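Local coordinates for mandelate racemase/muconate lactonizing enzyme, C-terminal domain protein (Paracoccus denitrificans, PDB 4DWD) that binds magnesium and, as a member of the mandelate racemase/muconate lactonizing branch of the enolase superfamily, probably acts as a hydro-lyase, at residues I30-E33 / D34-G38; L102-L105 / K106-L110; V304-F307 / A308-V312; V359-D362 / E363-S366. All coordinates share one frame; numbering follows the deposited sequence.

Contact 1. Residues I30-E33 / D34-G38; sequences ITAE and DGTVG
A tight beta hairpin brings I30 against G38 and T31 against V37. I30 and G38 form an antiparallel hydrogen-bonded pair. G38 N gives its hydrogen to I30 O at 2.8 Å, and I30 N does the same to G38 O at 2.9 Å. T31 and V37 are a non-hydrogen-bonded pair, with T31 OG1 3.9 Å from V37 CG2. The next rung is A32 N to T36 O, 2.9 Å long. Beyond it the chain reverses in a type I turn from A32 to G35. G35 N reaches A32 O at 3.0 Å from above the carbonyl plane. This turn joins two neighbouring strands of the antiparallel sheet in the N-terminal domain. D34 also starts an Asx turn that overlaps it and ends at T36. The CG of D34 sits between the backbone N and the carbonyl carbon (chi1 70°), which turns OD1 to T36. D34 OD1 then accepts twice. T36 OG1 donates to the syn lone pair of D34 OD1 at 2.7 Å, and T36 N comes at 3.0 Å from above the carboxylate plane. An alanine in place of T36 has no hydroxyl to offer, and the D34 carboxylate, held by the backbone N alone of these two donors, would probably turn more freely. A32 CB packs beside this pair, 3.6 Å from T36 OG1. E33 OE2 accepts a hydrogen bond from K4 N, and L3 covers the turn.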
ATOM      1  N   ILE B  30       0.949  48.631  -6.999  1.00 11.32           N
ATOM      2  CA  ILE B  30       1.836  48.995  -5.882  1.00 12.72           C
ATOM      3  C   ILE B  30       2.787  50.096  -6.334  1.00 12.74           C
ATOM      4  O   ILE B  30       3.492  49.940  -7.326  1.00 12.46           O
ATOM      5  CB  ILE B  30       2.610  47.778  -5.317  1.00 12.09           C
ATOM      6  CG1 ILE B  30       1.623  46.655  -4.952  1.00 11.58           C
ATOM      7  CG2 ILE B  30       3.449  48.182  -4.101  1.00 12.85           C
ATOM      8  CD1 ILE B  30       2.216  45.455  -4.225  1.00 12.13           C
ATOM      9  N   THR B  31       2.813  51.195  -5.577  1.00 13.37           N
ATOM     10  CA  THR B  31       3.676  52.326  -5.877  1.00 13.34           C
ATOM     11  C   THR B  31       4.757  52.385  -4.817  1.00 13.71           C
ATOM     12  O   THR B  31       4.466  52.317  -3.618  1.00 14.40           O
ATOM     13  CB  THR B  31       2.878  53.637  -5.914  1.00 13.97           C
ATOM     14  OG1 THR B  31       1.780  53.478  -6.822  1.00 15.33           O
ATOM     15  CG2 THR B  31       3.756  54.802  -6.381  1.00 15.74           C
ATOM     16  N   ALA B  32       6.003  52.475  -5.263  1.00 13.79           N
ATOM     17  CA  ALA B  32       7.135  52.596  -4.352  1.00 14.70           C
ATOM     18  C   ALA B  32       7.342  54.066  -3.991  1.00 15.35           C
ATOM     19  O   ALA B  32       6.753  54.959  -4.618  1.00 15.16           O
ATOM     20  CB  ALA B  32       8.389  52.022  -4.988  1.00 17.09           C
ATOM     21  N   GLU B  33       8.191  54.310  -2.996  1.00 15.61           N
ATOM     22  CA  GLU B  33       8.454  55.668  -2.531  1.00 16.12           C
ATOM     23  C   GLU B  33       9.058  56.571  -3.612  1.00 16.53           C
ATOM     24  O   GLU B  33       8.941  57.796  -3.524  1.00 18.90           O
ATOM     25  CB  GLU B  33       9.329  55.652  -1.268  1.00 18.71           C
ATOM     26  CG  GLU B  33      10.702  55.013  -1.451  1.00 21.82           C
ATOM     27  CD  GLU B  33      11.528  54.975  -0.175  1.00 24.83           C
ATOM     28  OE1 GLU B  33      11.475  55.936   0.637  1.00 26.31           O
ATOM     29  OE2 GLU B  33      12.255  53.977   0.009  1.00 23.40           O
ATOM     30  N   ASP B  34       9.696  55.974  -4.621  1.00 16.54           N
ATOM     31  CA  ASP B  34      10.299  56.749  -5.712  1.00 18.01           C
ATOM     32  C   ASP B  34       9.345  56.980  -6.887  1.00 17.27           C
ATOM     33  O   ASP B  34       9.747  57.519  -7.918  1.00 19.88           O
ATOM     34  CB  ASP B  34      11.610  56.102  -6.194  1.00 18.32           C
ATOM     35  CG  ASP B  34      11.387  54.780  -6.934  1.00 18.58           C
ATOM     36  OD1 ASP B  34      10.260  54.234  -6.900  1.00 17.32           O
ATOM     37  OD2 ASP B  34      12.360  54.287  -7.542  1.00 20.89           O
ATOM     38  N   GLY B  35       8.090  56.557  -6.732  1.00 16.22           N
ATOM     39  CA  GLY B  35       7.079  56.745  -7.777  1.00 16.62           C
ATOM     40  C   GLY B  35       6.981  55.624  -8.801  1.00 15.42           C
ATOM     41  O   GLY B  35       6.075  55.616  -9.638  1.00 16.67           O
ATOM     42  N   THR B  36       7.897  54.668  -8.755  1.00 15.28           N
ATOM     43  CA  THR B  36       7.782  53.528  -9.671  1.00 15.42           C
ATOM     44  C   THR B  36       6.572  52.676  -9.282  1.00 15.11           C
ATOM     45  O   THR B  36       6.172  52.638  -8.110  1.00 14.27           O
ATOM     46  CB  THR B  36       9.056  52.659  -9.716  1.00 16.91           C
ATOM     47  OG1 THR B  36       9.344  52.165  -8.406  1.00 16.50           O
ATOM     48  CG2 THR B  36      10.245  53.462 -10.235  1.00 17.64           C
ATOM     49  N   VAL B  37       6.006  51.998 -10.275  1.00 13.74           N
ATOM     50  CA  VAL B  37       4.750  51.266 -10.111  1.00 13.78           C
ATOM     51  C   VAL B  37       4.933  49.807 -10.522  1.00 14.20           C
ATOM     52  O   VAL B  37       5.582  49.522 -11.520  1.00 15.30           O
ATOM     53  CB  VAL B  37       3.633  51.915 -10.962  1.00 14.76           C
ATOM     54  CG1 VAL B  37       2.379  51.070 -10.979  1.00 15.58           C
ATOM     55  CG2 VAL B  37       3.308  53.305 -10.437  1.00 16.28           C
ATOM     56  N   GLY B  38       4.381  48.892  -9.727  1.00 13.14           N
ATOM     57  CA  GLY B  38       4.292  47.481 -10.124  1.00 11.97           C
ATOM     58  C   GLY B  38       2.846  47.032 -10.229  1.00 11.74           C
ATOM     59  O   GLY B  38       1.988  47.454  -9.443  1.00 12.31           O
TER

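Contact 2. Residues L102-L105 / K106-L110; sequences LWDL and KGKLL
CG anti to the backbone N (chi1 175°) and an extended chain lay K106 alongside the indole of W103. The two side chains point the same way. K106 CD lies over one face of the six-membered ring, toward the rim, 4.2 Å from its centroid in a CH-pi contact. Farther out, K106 NZ comes to 3.5 Å from W103 CH2. That ammonium reaches across a subunit boundary to L117 O of the second subunit. The next pair along is D104 and K108. D104 also has CG anti to the backbone N (chi1 -167°), and K108 stretches across it. K108 CE lies 3.6 Å from D104 OD1. The charged ends, D104 OD2 and K108 NZ, are 4.1 Å apart, beyond salt-bridge range. A water closes the gap: it donates to D104 OD2 at 2.7 Å and accepts from K108 NZ at 2.9 Å. Backbone bonds of the usual helical spacing join the residues, K106 N to L102 O among them. The D104 carboxylate has further donors: L355 N to OD1 and W39 N to OD2. K108 NZ also bonds to V37 O of strand 37-42. L102 and L105 rest on I30 of strand 24-32. W103 bonds to T279 of helix 277-291 and packs on I114 and L117 of helix 114-117.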
ATOM      1  N   LEU B 102       4.995  43.047  -6.757  1.00 10.35           N
ATOM      2  CA  LEU B 102       6.304  43.252  -6.138  1.00 10.27           C
ATOM      3  C   LEU B 102       7.436  42.797  -7.041  1.00 10.59           C
ATOM      4  O   LEU B 102       8.489  43.422  -7.066  1.00 11.79           O
ATOM      5  CB  LEU B 102       6.394  42.612  -4.746  1.00 10.87           C
ATOM      6  CG  LEU B 102       5.498  43.299  -3.699  1.00 10.84           C
ATOM      7  CD1 LEU B 102       5.535  42.564  -2.364  1.00 12.52           C
ATOM      8  CD2 LEU B 102       5.858  44.778  -3.511  1.00 12.79           C
ATOM      9  N   TRP B 103       7.208  41.726  -7.799  1.00 10.65           N
ATOM     10  CA  TRP B 103       8.179  41.300  -8.818  1.00 10.43           C
ATOM     11  C   TRP B 103       8.340  42.304  -9.932  1.00 11.31           C
ATOM     12  O   TRP B 103       9.448  42.523 -10.434  1.00 10.89           O
ATOM     13  CB  TRP B 103       7.774  39.943  -9.394  1.00 10.51           C
ATOM     14  CG  TRP B 103       8.437  38.797  -8.683  1.00 10.06           C
ATOM     15  CD1 TRP B 103       7.867  37.924  -7.764  1.00 10.69           C
ATOM     16  CD2 TRP B 103       9.826  38.354  -8.829  1.00 10.66           C
ATOM     17  NE1 TRP B 103       8.788  36.997  -7.335  1.00 11.53           N
ATOM     18  CE2 TRP B 103       9.987  37.202  -7.932  1.00 11.30           C
ATOM     19  CE3 TRP B 103      10.916  38.795  -9.561  1.00 11.84           C
ATOM     20  CZ2 TRP B 103      11.198  36.522  -7.810  1.00 12.09           C
ATOM     21  CZ3 TRP B 103      12.136  38.112  -9.415  1.00 12.80           C
ATOM     22  CH2 TRP B 103      12.265  36.999  -8.570  1.00 13.57           C
ATOM     23  N   ASP B 104       7.232  42.912 -10.351  1.00 10.38           N
ATOM     24  CA  ASP B 104       7.285  43.969 -11.374  1.00 11.12           C
ATOM     25  C   ASP B 104       8.124  45.151 -10.838  1.00 11.78           C
ATOM     26  O   ASP B 104       9.052  45.639 -11.515  1.00 12.20           O
ATOM     27  CB  ASP B 104       5.853  44.393 -11.736  1.00 11.57           C
ATOM     28  CG  ASP B 104       5.771  45.246 -12.997  1.00 12.13           C
ATOM     29  OD1 ASP B 104       6.660  45.165 -13.876  1.00 13.81           O
ATOM     30  OD2 ASP B 104       4.771  45.990 -13.109  1.00 13.24           O
ATOM     31  N   LEU B 105       7.842  45.569  -9.604  1.00 11.21           N
ATOM     32  CA  LEU B 105       8.635  46.629  -8.966  1.00 11.89           C
ATOM     33  C   LEU B 105      10.107  46.262  -8.832  1.00 12.08           C
ATOM     34  O   LEU B 105      10.987  47.090  -9.097  1.00 13.11           O
ATOM     35  CB  LEU B 105       8.079  47.024  -7.592  1.00 13.18           C
ATOM     36  CG  LEU B 105       6.953  48.042  -7.538  1.00 14.02           C
ATOM     37  CD1 LEU B 105       6.414  48.142  -6.126  1.00 13.99           C
ATOM     38  CD2 LEU B 105       7.418  49.397  -8.064  1.00 14.75           C
ATOM     39  N   LYS B 106      10.366  45.023  -8.412  1.00 11.72           N
ATOM     40  CA  LYS B 106      11.730  44.535  -8.272  1.00 11.69           C
ATOM     41  C   LYS B 106      12.505  44.594  -9.596  1.00 12.18           C
ATOM     42  O   LYS B 106      13.657  45.038  -9.631  1.00 12.41           O
ATOM     43  CB  LYS B 106      11.700  43.113  -7.696  1.00 11.37           C
ATOM     44  CG  LYS B 106      13.066  42.456  -7.628  1.00 12.52           C
ATOM     45  CD  LYS B 106      12.955  41.076  -7.018  1.00 14.80           C
ATOM     46  CE  LYS B 106      14.274  40.341  -7.159  1.00 16.23           C
ATOM     47  NZ  LYS B 106      14.209  38.999  -6.506  1.00 17.41           N
ATOM     48  N   GLY B 107      11.888  44.145 -10.688  1.00 11.30           N
ATOM     49  CA  GLY B 107      12.536  44.197 -11.995  1.00 12.07           C
ATOM     50  C   GLY B 107      12.849  45.630 -12.399  1.00 12.15           C
ATOM     51  O   GLY B 107      13.926  45.907 -12.911  1.00 12.03           O
ATOM     52  N   LYS B 108      11.905  46.537 -12.168  1.00 12.04           N
ATOM     53  CA  LYS B 108      12.148  47.961 -12.438  1.00 12.68           C
ATOM     54  C   LYS B 108      13.277  48.510 -11.554  1.00 13.53           C
ATOM     55  O   LYS B 108      14.167  49.202 -12.050  1.00 16.60           O
ATOM     56  CB  LYS B 108      10.855  48.770 -12.301  1.00 12.35           C
ATOM     57  CG  LYS B 108       9.806  48.386 -13.335  1.00 12.85           C
ATOM     58  CD  LYS B 108       8.532  49.194 -13.160  1.00 15.52           C
ATOM     59  CE  LYS B 108       7.472  48.705 -14.135  1.00 16.53           C
ATOM     60  NZ  LYS B 108       6.323  49.653 -14.195  1.00 18.42           N
ATOM     61  N   LEU B 109      13.257  48.191 -10.258  1.00 13.06           N
ATOM     62  CA  LEU B 109      14.334  48.626  -9.346  1.00 14.37           C
ATOM     63  C   LEU B 109      15.701  48.162  -9.842  1.00 14.39           C
ATOM     64  O   LEU B 109      16.660  48.937  -9.860  1.00 15.32           O
ATOM     65  CB  LEU B 109      14.102  48.110  -7.911  1.00 13.74           C
ATOM     66  CG  LEU B 109      15.264  48.279  -6.903  1.00 15.24           C
ATOM     67  CD1 LEU B 109      15.577  49.753  -6.637  1.00 16.22           C
ATOM     68  CD2 LEU B 109      14.988  47.536  -5.601  1.00 18.28           C
ATOM     69  N   LEU B 110      15.786  46.896 -10.243  1.00 13.40           N
ATOM     70  CA  LEU B 110      17.079  46.283 -10.538  1.00 12.74           C
ATOM     71  C   LEU B 110      17.446  46.376 -12.019  1.00 12.79           C
ATOM     72  O   LEU B 110      18.509  45.905 -12.420  1.00 14.68           O
ATOM     73  CB  LEU B 110      17.089  44.815 -10.072  1.00 13.29           C
ATOM     74  CG  LEU B 110      16.850  44.567  -8.574  1.00 12.78           C
ATOM     75  CD1 LEU B 110      16.836  43.077  -8.284  1.00 14.62           C
ATOM     76  CD2 LEU B 110      17.909  45.237  -7.710  1.00 15.38           C
TER
HETATM   77  O   HOH W   1       4.362  47.731 -15.133  1.00 21.58           O

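Contact 3. Residues V304-F307 / A308-V312; sequences VGHF and ANIHV
Backbone hydrogen bonds tie V304 to A308, G305 to N309, H306 to I310 and F307 to H311, one helical turn apart. A308 N to V304 O is the straightest, at 173° and 3.0 Å. The main side-chain contact is a CH-pi one. I310 CG2 lies over one face of the H306 imidazole, 4.0 Å from the ring centroid. Its closest ring atom is H306 CE1, and I310 CD1 adds a second touch at 3.9 Å from H306 NE2. The isoleucine gets there because CG2 stands beside its backbone N while CG1 fits between that N and the carbonyl carbon (chi1 66°). With an alanine here both methyls would be gone, and the H306 ring is likely to lose the cover on that face and turn more easily. F347 meets the same imidazole edge-to-face. This is the helix before strand 323-325 in the modified TIM barrel of the enolase superfamily, and N309 and I310 pack on V323 of that strand. The first turn of the helix faces the N-terminal domain: V304 touches W39, and G305 N bonds to E41. Polar side chains make a further group. A water links H306 ND1, at 3.0 Å, to N309 ND2, whose hydrogen it accepts at 3.1 Å. H311 turns an edge to the backbone. Its CD2 comes within 3.1 Å of F307 O, which lies near the ring plane. H311 NE2 bonds to L355 O.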
ATOM      1  N   VAL B 304      -1.824  41.373 -17.276  1.00 11.22           N
ATOM      2  CA  VAL B 304      -0.829  41.129 -16.208  1.00 11.01           C
ATOM      3  C   VAL B 304      -0.570  39.639 -15.960  1.00 11.21           C
ATOM      4  O   VAL B 304       0.584  39.209 -15.924  1.00 11.78           O
ATOM      5  CB  VAL B 304      -1.211  41.868 -14.904  1.00 10.94           C
ATOM      6  CG1 VAL B 304      -0.258  41.541 -13.752  1.00 11.06           C
ATOM      7  CG2 VAL B 304      -1.216  43.370 -15.138  1.00 12.14           C
ATOM      8  N   GLY B 305      -1.632  38.847 -15.824  1.00 11.33           N
ATOM      9  CA  GLY B 305      -1.465  37.411 -15.555  1.00 11.07           C
ATOM     10  C   GLY B 305      -0.728  36.699 -16.679  1.00 11.05           C
ATOM     11  O   GLY B 305       0.084  35.812 -16.441  1.00 11.27           O
ATOM     12  N   HIS B 306      -1.007  37.091 -17.921  1.00 11.09           N
ATOM     13  CA  HIS B 306      -0.318  36.495 -19.050  1.00 11.10           C
ATOM     14  C   HIS B 306       1.157  36.779 -18.985  1.00 11.08           C
ATOM     15  O   HIS B 306       1.977  35.883 -19.194  1.00 10.80           O
ATOM     16  CB  HIS B 306      -0.898  37.028 -20.349  1.00 11.58           C
ATOM     17  CG  HIS B 306      -0.105  36.642 -21.557  1.00 11.74           C
ATOM     18  ND1 HIS B 306      -0.193  35.416 -22.129  1.00 12.20           N
ATOM     19  CD2 HIS B 306       0.819  37.364 -22.301  1.00 13.23           C
ATOM     20  CE1 HIS B 306       0.632  35.367 -23.192  1.00 12.91           C
ATOM     21  NE2 HIS B 306       1.243  36.561 -23.304  1.00 14.50           N
ATOM     22  N   PHE B 307       1.515  38.026 -18.694  1.00 10.94           N
ATOM     23  CA  PHE B 307       2.924  38.396 -18.639  1.00 11.13           C
ATOM     24  C   PHE B 307       3.653  37.655 -17.519  1.00 10.90           C
ATOM     25  O   PHE B 307       4.754  37.145 -17.725  1.00 10.93           O
ATOM     26  CB  PHE B 307       3.078  39.913 -18.511  1.00 10.95           C
ATOM     27  CG  PHE B 307       3.079  40.626 -19.832  1.00 12.18           C
ATOM     28  CD1 PHE B 307       1.915  40.723 -20.594  1.00 12.62           C
ATOM     29  CD2 PHE B 307       4.237  41.218 -20.301  1.00 13.67           C
ATOM     30  CE1 PHE B 307       1.921  41.385 -21.808  1.00 14.61           C
ATOM     31  CE2 PHE B 307       4.253  41.883 -21.513  1.00 14.18           C
ATOM     32  CZ  PHE B 307       3.090  41.963 -22.274  1.00 14.42           C
ATOM     33  N   ALA B 308       3.046  37.582 -16.334  1.00 10.76           N
ATOM     34  CA  ALA B 308       3.651  36.803 -15.254  1.00 10.43           C
ATOM     35  C   ALA B 308       3.869  35.352 -15.668  1.00 10.99           C
ATOM     36  O   ALA B 308       4.943  34.783 -15.461  1.00 10.45           O
ATOM     37  CB  ALA B 308       2.789  36.880 -14.004  1.00  9.90           C
ATOM     38  N   ASN B 309       2.840  34.776 -16.278  1.00 10.73           N
ATOM     39  CA  ASN B 309       2.872  33.394 -16.753  1.00 10.54           C
ATOM     40  C   ASN B 309       4.013  33.148 -17.737  1.00 11.04           C
ATOM     41  O   ASN B 309       4.765  32.179 -17.578  1.00 10.71           O
ATOM     42  CB  ASN B 309       1.513  33.036 -17.374  1.00 10.77           C
ATOM     43  CG  ASN B 309       1.316  31.538 -17.589  1.00 10.45           C
ATOM     44  OD1 ASN B 309       1.618  30.726 -16.720  1.00 11.20           O
ATOM     45  ND2 ASN B 309       0.770  31.174 -18.749  1.00 11.07           N
ATOM     46  N   ILE B 310       4.158  34.016 -18.743  1.00 11.29           N
ATOM     47  CA  ILE B 310       5.237  33.793 -19.725  1.00 11.20           C
ATOM     48  C   ILE B 310       6.657  34.039 -19.173  1.00 10.88           C
ATOM     49  O   ILE B 310       7.594  33.360 -19.576  1.00 11.17           O
ATOM     50  CB  ILE B 310       4.998  34.488 -21.091  1.00 11.95           C
ATOM     51  CG1 ILE B 310       5.025  36.018 -20.954  1.00 12.38           C
ATOM     52  CG2 ILE B 310       3.710  33.961 -21.741  1.00 14.33           C
ATOM     53  CD1 ILE B 310       4.998  36.741 -22.289  1.00 15.98           C
ATOM     54  N   HIS B 311       6.830  34.963 -18.228  1.00 10.86           N
ATOM     55  CA  HIS B 311       8.146  35.057 -17.577  1.00 10.51           C
ATOM     56  C   HIS B 311       8.499  33.750 -16.903  1.00 10.57           C
ATOM     57  O   HIS B 311       9.614  33.245 -17.053  1.00 11.13           O
ATOM     58  CB  HIS B 311       8.211  36.211 -16.585  1.00 10.37           C
ATOM     59  CG  HIS B 311       8.450  37.556 -17.234  1.00 10.99           C
ATOM     60  ND1 HIS B 311       9.691  38.024 -17.493  1.00 10.61           N
ATOM     61  CD2 HIS B 311       7.557  38.532 -17.678  1.00 11.68           C
ATOM     62  CE1 HIS B 311       9.600  39.241 -18.071  1.00 11.77           C
ATOM     63  NE2 HIS B 311       8.292  39.552 -18.184  1.00 11.53           N
ATOM     64  N   VAL B 312       7.566  33.189 -16.142  1.00 10.01           N
ATOM     65  CA  VAL B 312       7.827  31.908 -15.480  1.00 10.34           C
ATOM     66  C   VAL B 312       8.043  30.787 -16.492  1.00 10.34           C
ATOM     67  O   VAL B 312       8.985  30.024 -16.375  1.00 11.28           O
ATOM     68  CB  VAL B 312       6.706  31.547 -14.479  1.00 10.45           C
ATOM     69  CG1 VAL B 312       6.771  30.081 -14.051  1.00 11.01           C
ATOM     70  CG2 VAL B 312       6.768  32.464 -13.262  1.00 10.58           C
TER
HETATM   71  O   HOH W   2      -0.902  32.968 -20.640  1.00 16.21           O

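Contact 4. Residues V359-D362 / E363-S366; sequences VDED and ELAS
D360 accepts hydrogen bonds from E363 N and L364 N at the start of the helix. D360 OD1 accepts from E363 N at 3.0 Å. The bond is nearly straight (173°), but the donor comes from well above the carboxylate plane. The same oxygen takes a weak bond from D362 N. D360 is placed for this by having CG anti to its backbone N (chi1 180°). Its own carbonyl O accepts from L364 N at 2.9 Å, and A365 N and S366 N continue the pattern onto E361 O and D362 O. S366 OG gives a further bond to E363 O at 2.8 Å. Apolar contacts are few. V359 CG1 meets L364 CB at 4.1 Å, and both side chains touch W39 of strand 37-42. The carboxylates of D360 and E363 have separate charged partners: D360 OD2 pairs with R337 and E363 OE1 with R367. Between the two side chains, E363 CG lies 3.6 Å from D360 OD2. V359 and E361 bind calcium in a crystal structure of this protein, though this chain carries no ion there. A side-chain acceptor just before the first helical residue, accepting from N-H groups of the helix's first turn, is a classic aspartate N-cap.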
ATOM      1  N   VAL B 359       0.617  49.824 -19.491  1.00 18.02           N
ATOM      2  CA  VAL B 359      -0.747  50.201 -19.128  1.00 17.52           C
ATOM      3  C   VAL B 359      -1.100  51.566 -19.719  1.00 18.80           C
ATOM      4  O   VAL B 359      -0.304  52.504 -19.644  1.00 20.66           O
ATOM      5  CB  VAL B 359      -0.925  50.234 -17.587  1.00 19.19           C
ATOM      6  CG1 VAL B 359      -2.335  50.662 -17.198  1.00 19.95           C
ATOM      7  CG2 VAL B 359      -0.575  48.886 -16.968  1.00 18.05           C
ATOM      8  N   ASP B 360      -2.286  51.676 -20.309  1.00 17.40           N
ATOM      9  CA  ASP B 360      -2.803  52.976 -20.739  1.00 18.17           C
ATOM     10  C   ASP B 360      -3.458  53.623 -19.526  1.00 19.97           C
ATOM     11  O   ASP B 360      -4.548  53.225 -19.115  1.00 19.11           O
ATOM     12  CB  ASP B 360      -3.812  52.785 -21.875  1.00 18.17           C
ATOM     13  CG  ASP B 360      -4.407  54.096 -22.382  1.00 19.90           C
ATOM     14  OD1 ASP B 360      -4.658  55.032 -21.586  1.00 21.31           O
ATOM     15  OD2 ASP B 360      -4.655  54.172 -23.595  1.00 23.33           O
ATOM     16  N   GLU B 361      -2.778  54.622 -18.962  1.00 23.30           N
ATOM     17  CA  GLU B 361      -3.159  55.234 -17.684  1.00 24.36           C
ATOM     18  C   GLU B 361      -4.547  55.845 -17.673  1.00 21.31           C
ATOM     19  O   GLU B 361      -5.286  55.725 -16.693  1.00 24.23           O
ATOM     20  CB  GLU B 361      -2.144  56.315 -17.286  1.00 27.53           C
ATOM     21  CG  GLU B 361      -0.754  55.783 -16.972  1.00 33.44           C
ATOM     22  CD  GLU B 361      -0.771  54.747 -15.879  1.00 35.20           C
ATOM     23  OE1 GLU B 361      -1.587  54.898 -14.945  1.00 32.37           O
ATOM     24  OE2 GLU B 361       0.024  53.785 -15.959  1.00 37.20           O
ATOM     25  N   ASP B 362      -4.892  56.505 -18.768  1.00 22.86           N
ATOM     26  CA  ASP B 362      -6.140  57.229 -18.853  1.00 25.09           C
ATOM     27  C   ASP B 362      -7.315  56.280 -19.068  1.00 21.51           C
ATOM     28  O   ASP B 362      -8.373  56.467 -18.463  1.00 23.36           O
ATOM     29  CB  ASP B 362      -6.020  58.323 -19.911  1.00 30.73           C
ATOM     30  CG  ASP B 362      -4.818  59.230 -19.651  1.00 35.03           C
ATOM     31  OD1 ASP B 362      -4.721  59.798 -18.535  1.00 33.61           O
ATOM     32  OD2 ASP B 362      -3.949  59.346 -20.535  1.00 43.74           O
ATOM     33  N   GLU B 363      -7.109  55.240 -19.878  1.00 19.71           N
ATOM     34  CA  GLU B 363      -8.117  54.202 -20.040  1.00 20.30           C
ATOM     35  C   GLU B 363      -8.330  53.505 -18.707  1.00 19.54           C
ATOM     36  O   GLU B 363      -9.468  53.310 -18.280  1.00 18.40           O
ATOM     37  CB  GLU B 363      -7.724  53.182 -21.115  1.00 19.80           C
ATOM     38  CG  GLU B 363      -8.030  53.624 -22.543  1.00 20.40           C
ATOM     39  CD  GLU B 363      -9.518  53.766 -22.830  1.00 21.21           C
ATOM     40  OE1 GLU B 363     -10.361  53.260 -22.061  1.00 20.64           O
ATOM     41  OE2 GLU B 363      -9.852  54.399 -23.847  1.00 31.46           O
ATOM     42  N   LEU B 364      -7.236  53.145 -18.042  1.00 18.18           N
ATOM     43  CA  LEU B 364      -7.342  52.511 -16.737  1.00 18.94           C
ATOM     44  C   LEU B 364      -8.161  53.373 -15.786  1.00 19.53           C
ATOM     45  O   LEU B 364      -9.114  52.892 -15.182  1.00 19.49           O
ATOM     46  CB  LEU B 364      -5.961  52.275 -16.140  1.00 19.62           C
ATOM     47  CG  LEU B 364      -6.073  51.754 -14.707  1.00 21.35           C
ATOM     48  CD1 LEU B 364      -6.352  50.262 -14.725  1.00 18.80           C
ATOM     49  CD2 LEU B 364      -4.846  52.112 -13.901  1.00 24.06           C
ATOM     50  N   ALA B 365      -7.768  54.641 -15.649  1.00 20.37           N
ATOM     51  CA  ALA B 365      -8.454  55.575 -14.759  1.00 21.87           C
ATOM     52  C   ALA B 365      -9.956  55.603 -15.021  1.00 19.80           C
ATOM     53  O   ALA B 365     -10.748  55.533 -14.079  1.00 23.62           O
ATOM     54  CB  ALA B 365      -7.850  56.969 -14.861  1.00 22.97           C
ATOM     55  N   SER B 366     -10.342  55.657 -16.295  1.00 19.37           N
ATOM     56  CA  SER B 366     -11.753  55.765 -16.678  1.00 19.99           C
ATOM     57  C   SER B 366     -12.557  54.496 -16.417  1.00 20.32           C
ATOM     58  O   SER B 366     -13.789  54.544 -16.370  1.00 19.83           O
ATOM     59  CB  SER B 366     -11.877  56.152 -18.153  1.00 22.60           C
ATOM     60  OG  SER B 366     -11.581  55.049 -18.984  1.00 24.97           O
TER

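The four contacts follow one another along the chain; none crosses or encloses another. Contact 1 closes the hairpin between strands 24-32 and 37-42 in the N-terminal domain. Contact 2 comes later, near the end of helix 90-110, and closes single helical turns. It packs directly against contact 1, their centres about 9 Å apart. Contact 3 opens helix 304-314 in the barrel domain, its centre about 14 Å from that of contact 2. Contact 4 starts helix 361-367, after which the chain adds strands 368-372 and 375-377 to the N-terminal sheet. W39, just after contact 1, meets residues of contacts 2, 3 and 4, which makes strand 37-42 common to all four.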